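Side-chain contacts in THUMP domain-containing protein (Pyrococcus horikoshii, PDB 1VBK), which probably binds RNA and ATP as a ThiI-like, THUMP-containing protein, although its precise cellular role is not established: residues R16-R19 with S20-E23; S83-K86 with I87-A91; E242-D245 with R246-K249. All coordinates share one frame; numbering follows the deposited sequence.

Contact 1 of 3, residues R16-R19 with S20-E23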
# COMPACT_ATOMS: atom_id res chain seq x y z
N ARG A 16 13.78 -1.14 2.48
CA ARG A 16 12.96 -2.34 2.42
C ARG A 16 13.14 -3.04 1.08
O ARG A 16 12.80 -4.22 0.94
CB ARG A 16 11.48 -1.99 2.63
CG ARG A 16 10.83 -1.27 1.46
CD ARG A 16 9.34 -1.07 1.72
NE ARG A 16 8.64 -0.61 0.53
CZ ARG A 16 7.33 -0.40 0.47
NH1 ARG A 16 6.57 -0.60 1.55
NH2 ARG A 16 6.77 0.02 -0.65
N GLN A 17 13.68 -2.32 0.10
CA GLN A 17 13.89 -2.88 -1.24
C GLN A 17 15.24 -3.56 -1.40
O GLN A 17 16.19 -3.26 -0.67
CB GLN A 17 13.76 -1.78 -2.30
CG GLN A 17 12.33 -1.38 -2.63
CD GLN A 17 11.53 -2.50 -3.26
OE1 GLN A 17 12.07 -3.56 -3.58
NE2 GLN A 17 10.24 -2.27 -3.46
N THR A 18 15.34 -4.47 -2.36
CA THR A 18 16.60 -5.14 -2.63
C THR A 18 17.43 -4.11 -3.38
O THR A 18 16.88 -3.13 -3.88
CB THR A 18 16.42 -6.38 -3.53
OG1 THR A 18 15.90 -5.97 -4.80
CG2 THR A 18 15.46 -7.37 -2.90
N ARG A 19 18.74 -4.32 -3.47
CA ARG A 19 19.60 -3.38 -4.18
C ARG A 19 19.12 -3.17 -5.62
O ARG A 19 19.07 -2.04 -6.10
CB ARG A 19 21.04 -3.89 -4.19
CG ARG A 19 21.92 -3.21 -5.24
CD ARG A 19 23.34 -3.77 -5.26
NE ARG A 19 24.15 -3.28 -4.14
CZ ARG A 19 24.53 -2.01 -3.99
NH1 ARG A 19 24.18 -1.09 -4.88
NH2 ARG A 19 25.27 -1.66 -2.95
N SER A 20 18.76 -4.26 -6.29
CA SER A 20 18.31 -4.19 -7.68
C SER A 20 17.10 -3.29 -7.89
O SER A 20 17.07 -2.50 -8.84
CB SER A 20 18.01 -5.58 -8.22
OG SER A 20 19.20 -6.35 -8.28
N TRP A 21 16.09 -3.41 -7.03
CA TRP A 21 14.91 -2.56 -7.18
C TRP A 21 15.22 -1.13 -6.78
O TRP A 21 14.69 -0.18 -7.36
CB TRP A 21 13.74 -3.12 -6.37
CG TRP A 21 13.07 -4.25 -7.08
CD1 TRP A 21 13.08 -5.57 -6.73
CD2 TRP A 21 12.38 -4.17 -8.33
NE1 TRP A 21 12.44 -6.32 -7.69
CE2 TRP A 21 12.00 -5.49 -8.68
CE3 TRP A 21 12.05 -3.12 -9.19
CZ2 TRP A 21 11.30 -5.78 -9.86
CZ3 TRP A 21 11.35 -3.41 -10.36
CH2 TRP A 21 10.99 -4.73 -10.68
N PHE A 22 16.08 -0.98 -5.78
CA PHE A 22 16.49 0.34 -5.32
C PHE A 22 17.09 1.09 -6.51
O PHE A 22 16.73 2.24 -6.78
CB PHE A 22 17.54 0.20 -4.20
CG PHE A 22 18.09 1.51 -3.69
CD1 PHE A 22 18.97 2.26 -4.46
CD2 PHE A 22 17.74 1.97 -2.43
CE1 PHE A 22 19.49 3.47 -3.99
CE2 PHE A 22 18.26 3.18 -1.94
CZ PHE A 22 19.14 3.92 -2.73
N GLU A 23 17.97 0.42 -7.25
CA GLU A 23 18.63 1.02 -8.40
C GLU A 23 17.68 1.32 -9.56
O GLU A 23 17.77 2.37 -10.19
CB GLU A 23 19.79 0.13 -8.86
CG GLU A 23 20.86 -0.06 -7.78
CD GLU A 23 21.95 -1.04 -8.17
OE1 GLU A 23 21.63 -2.11 -8.74
OE2 GLU A 23 23.14 -0.76 -7.90
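Gln17 lays its amide oxygen against the root of the Trp21 side chain, where OE1 comes within 3.3 Å of Trp21 CB. A bend at the second torsion (chi2 -65°) carries the amide back to the first turn of helix 19-36, with its plane steeply inclined to the indole rather than stacked on it. The other end of this amide reaches across the dimer: Gln17 NE2 donates to the carbonyl oxygen of Pro283 of the second subunit, whose Phe282 packs on the indole. Glutamine suits the place because it is long enough to serve both chains.

Thr18 is the N-cap. Its OG1 accepts a weak bond from Trp21 N at 3.4 Å, and the same oxygen touches CD1 of the indole, which runs alongside. A threonine hydroxyl is short enough to turn back onto the first turn, while Thr18 O takes Phe22 N at 3.0 Å in the ordinary helical way. Phe22, apolar, is buried against Leu174 and Pro175.

One turn apart, Arg19 and Glu23 form a salt bridge, Arg19 NH1 to Glu23 OE2 3.2 Å. Oxygen OE2 lies near the guanidinium plane, whereas NH1 stands well above the carboxylate plane, 58° out of it. The aliphatic part of the arginine takes part too, Arg19 CG resting 3.6 Å from Glu23 CD. Tyr8 OH also bonds to OE2, tying this helix to strand 3-8. With two partners on one oxygen, Glu23 is likely to stay ionised and to offset the arginine's charge at the helix N-terminus.

Contact 2 of 3, residues S83-K86 with I87-A91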
# COMPACT_ATOMS: atom_id res chain seq x y z
N SER A 83 43.87 3.58 -19.27
CA SER A 83 45.30 3.34 -19.50
C SER A 83 45.97 4.42 -18.67
O SER A 83 45.42 5.51 -18.53
CB SER A 83 45.67 3.51 -20.98
OG SER A 83 45.76 4.88 -21.34
N LEU A 84 47.14 4.13 -18.10
CA LEU A 84 47.81 5.13 -17.28
C LEU A 84 48.03 6.42 -18.07
O LEU A 84 47.82 7.51 -17.55
CB LEU A 84 49.14 4.59 -16.75
CG LEU A 84 49.84 5.47 -15.71
CD1 LEU A 84 48.87 5.83 -14.58
CD2 LEU A 84 51.05 4.73 -15.15
N GLU A 85 48.46 6.29 -19.32
CA GLU A 85 48.70 7.45 -20.17
C GLU A 85 47.47 8.35 -20.28
O GLU A 85 47.57 9.57 -20.09
CB GLU A 85 49.12 6.99 -21.57
CG GLU A 85 49.22 8.12 -22.59
CD GLU A 85 49.44 7.61 -24.01
OE1 GLU A 85 48.63 6.79 -24.49
OE2 GLU A 85 50.43 8.04 -24.64
N LYS A 86 46.32 7.76 -20.60
CA LYS A 86 45.09 8.53 -20.74
C LYS A 86 44.60 9.09 -19.41
O LYS A 86 44.10 10.21 -19.35
CB LYS A 86 44.01 7.66 -21.39
CG LYS A 86 44.36 7.23 -22.81
CD LYS A 86 43.18 6.59 -23.51
CE LYS A 86 43.47 6.37 -24.98
NZ LYS A 86 42.22 6.01 -25.71
N ILE A 87 44.74 8.31 -18.34
CA ILE A 87 44.32 8.76 -17.02
C ILE A 87 45.18 9.97 -16.61
O ILE A 87 44.66 10.97 -16.10
CB ILE A 87 44.47 7.64 -15.97
CG1 ILE A 87 43.40 6.56 -16.21
CG2 ILE A 87 44.34 8.20 -14.56
CD1 ILE A 87 43.56 5.33 -15.32
N ASN A 88 46.49 9.90 -16.84
CA ASN A 88 47.38 11.01 -16.50
C ASN A 88 47.06 12.29 -17.27
O ASN A 88 46.95 13.36 -16.68
CB ASN A 88 48.85 10.66 -16.74
CG ASN A 88 49.48 9.93 -15.56
OD1 ASN A 88 49.02 10.07 -14.43
ND2 ASN A 88 50.54 9.18 -15.82
N ARG A 89 46.92 12.18 -18.58
CA ARG A 89 46.66 13.39 -19.35
C ARG A 89 45.28 13.99 -19.07
O ARG A 89 45.14 15.21 -19.03
CB ARG A 89 46.87 13.17 -20.85
CG ARG A 89 45.76 12.47 -21.61
CD ARG A 89 45.82 12.89 -23.08
NE ARG A 89 44.89 12.15 -23.93
CZ ARG A 89 45.18 11.02 -24.56
NH1 ARG A 89 46.38 10.47 -24.44
NH2 ARG A 89 44.26 10.42 -25.32
N THR A 90 44.27 13.15 -18.85
CA THR A 90 42.94 13.69 -18.55
C THR A 90 42.94 14.31 -17.16
O THR A 90 42.33 15.35 -16.94
CB THR A 90 41.85 12.60 -18.61
OG1 THR A 90 41.89 11.95 -19.89
CG2 THR A 90 40.47 13.24 -18.43
N ALA A 91 43.64 13.67 -16.22
CA ALA A 91 43.72 14.20 -14.87
C ALA A 91 44.37 15.58 -14.87
O ALA A 91 43.90 16.50 -14.19
CB ALA A 91 44.51 13.24 -13.99
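The Arg89 guanidinium carries the Lys86 methylene CG over one of its faces, 4.1 Å from NH2, while Glu85 CG meets the group obliquely near NH1. Lys86 and Arg89 run alongside each other in the same direction, which sets the guanidinium against the lysine's methylenes CG and CE, although the two charges are alike. The carboxylate of Glu85, turned 60° from the guanidinium, stops short of a salt bridge, with Glu85 OE1 4.3 Å from Arg89 NH1; its charge would still be expected to ease the lysine-arginine pairing. Long, flexible chains suit this outward side. The Asn88 amide crosses Leu84 obliquely, ND2 lying 3.8 Å from Leu84 CG; its oxygen OD1 is buried without a polar partner.

On the inward side Lys86 O receives two donors from one residue, Thr90 N at 3.0 Å and Thr90 OG1 at 2.9 Å, which approach from opposite faces of the carbonyl plane. With chi1 at -55° the hydroxyl turns back beside the backbone N and reaches that carbonyl, so a polar atom can be buried at little cost against Met78, Val80 and Ile163. Replacing Thr90 by alanine removes the hydroxyl and CG2, which is likely to leave Lys86 O with the backbone donor alone and to open a gap beside those three apolar neighbours. Ile87, branched and apolar, packs on Ile154, Ile156 and Ala161.

Ser83 starts the helix as N-cap, its OG accepting Lys86 N at 3.0 Å, and the Ser83 carbonyl takes Ile87 N. A capped amphipathic helix laid with its apolar side on a mixed beta-sheet fits the alpha/beta architecture of the THUMP domain.

Contact 3 of 3, residues E242-D245 with R246-K249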
# COMPACT_ATOMS: atom_id res chain seq x y z
N GLU A 242 -13.13 18.11 -1.78
CA GLU A 242 -14.19 18.97 -1.27
C GLU A 242 -14.75 18.51 0.08
O GLU A 242 -15.35 19.31 0.80
CB GLU A 242 -15.34 19.04 -2.28
CG GLU A 242 -16.07 17.72 -2.51
CD GLU A 242 -15.39 16.84 -3.55
OE1 GLU A 242 -14.14 16.79 -3.59
OE2 GLU A 242 -16.12 16.19 -4.33
N SER A 243 -14.56 17.24 0.42
CA SER A 243 -15.04 16.70 1.69
C SER A 243 -14.21 15.47 2.08
O SER A 243 -13.46 14.95 1.26
CB SER A 243 -16.52 16.33 1.57
OG SER A 243 -16.79 15.68 0.34
N PHE A 244 -14.35 15.01 3.32
CA PHE A 244 -13.55 13.87 3.77
C PHE A 244 -13.82 12.57 3.03
O PHE A 244 -12.92 11.74 2.91
CB PHE A 244 -13.74 13.64 5.28
CG PHE A 244 -12.68 12.75 5.89
CD1 PHE A 244 -11.35 13.16 5.92
CD2 PHE A 244 -13.01 11.51 6.42
CE1 PHE A 244 -10.36 12.34 6.47
CE2 PHE A 244 -12.03 10.68 6.97
CZ PHE A 244 -10.70 11.09 7.00
N ASP A 245 -15.04 12.39 2.53
CA ASP A 245 -15.35 11.16 1.80
C ASP A 245 -14.42 11.01 0.60
O ASP A 245 -13.99 9.90 0.28
CB ASP A 245 -16.82 11.15 1.37
CG ASP A 245 -17.24 12.40 0.62
OD1 ASP A 245 -16.45 13.36 0.58
OD2 ASP A 245 -18.37 12.44 0.09
N ARG A 246 -14.09 12.13 -0.05
CA ARG A 246 -13.21 12.10 -1.21
C ARG A 246 -11.78 11.69 -0.82
O ARG A 246 -11.06 11.08 -1.62
CB ARG A 246 -13.18 13.48 -1.88
CG ARG A 246 -14.54 13.94 -2.42
CD ARG A 246 -15.04 13.03 -3.54
NE ARG A 246 -14.06 12.91 -4.62
CZ ARG A 246 -14.21 12.15 -5.70
NH1 ARG A 246 -15.32 11.44 -5.87
NH2 ARG A 246 -13.25 12.09 -6.61
N VAL A 247 -11.37 12.02 0.40
CA VAL A 247 -10.04 11.65 0.88
C VAL A 247 -9.98 10.13 1.08
O VAL A 247 -9.00 9.48 0.69
CB VAL A 247 -9.71 12.36 2.21
CG1 VAL A 247 -8.34 11.90 2.71
CG2 VAL A 247 -9.73 13.87 2.02
N LEU A 248 -11.01 9.57 1.69
CA LEU A 248 -11.07 8.13 1.92
C LEU A 248 -11.10 7.42 0.57
O LEU A 248 -10.46 6.38 0.40
CB LEU A 248 -12.31 7.76 2.74
CG LEU A 248 -12.31 8.27 4.19
CD1 LEU A 248 -13.67 8.01 4.83
CD2 LEU A 248 -11.20 7.58 4.97
N LYS A 249 -11.83 7.98 -0.38
CA LYS A 249 -11.91 7.38 -1.71
C LYS A 249 -10.52 7.34 -2.35
O LYS A 249 -10.15 6.35 -2.98
CB LYS A 249 -12.87 8.17 -2.61
CG LYS A 249 -13.00 7.62 -4.03
CD LYS A 249 -14.03 8.41 -4.83
CE LYS A 249 -14.08 7.95 -6.28
NZ LYS A 249 -14.40 6.50 -6.40
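Phe244 and Leu248 form the close-packed side: ring atom CE2 of Phe244 lies 3.7 Å from Leu248 CG, and both leucine methyls also touch the ring. The first torsion of the phenylalanine (chi1 -164°) swings CG opposite the backbone N, and this sends the ring along the helix to meet the leucine one turn on. Val247 CB adds a looser, oblique contact, 4.1 Å from Phe244 CD1. Phe282 of the same chain makes an edge-to-face pair with the Phe244 ring, and Leu248 also packs on Trp21 of the second subunit, so large apolar residues are well placed here.

Helix 244-254 follows strand 239-241, an outermost strand of a five-stranded parallel sheet of order 3-2-1-4-5, and leads on to strand 258-260 in the other half of that sheet; this is the Rossmann-like topology expected of the HUP clan. Val247 is buried next to Ala241, on the side of the helix that faces the strand. Along the first turn Leu248 N bonds to Phe244 O at 3.1 Å, and Lys249 N to Asp245 O at 3.0 Å.

The exposed side is held far less firmly. Glu242 folds its carboxylate against the aliphatic stem of Arg246, Glu242 OE1 3.1 Å from Arg246 CG, but the charged ends barely engage: Glu242 OE2 is 3.9 Å from Arg246 NE, well out of the guanidinium plane, a long salt bridge toward which no N-H points. Asp245 turns OD1 onto the backbone N of the next residue, Arg246, 2.7 Å away, yet the bond is weak because its N-H angle is just 124°. Its negative charge near the helix N-terminus should nevertheless be electrostatically favourable.

Overall arrangement
The three contacts follow one another along the chain, each at the start of a different helix: 19-36 in the ferredoxin-like region, 84-102 in the THUMP region and 244-254 in the ThiI-type region. Contact 1 lies between the others, its centre about 35 Å from that of contact 2 and about 33 Å from that of contact 3; the centres of contacts 2 and 3 are about 62 Å apart, on opposite sides of the chain's centre. Contacts 1 and 2 border the same mixed sheet, contact 3 the parallel one. None touches another within a subunit, but contacts 1 and 3 meet across the dimer, joining the N-terminal part of one copy to the probable nucleotide-binding part of the other.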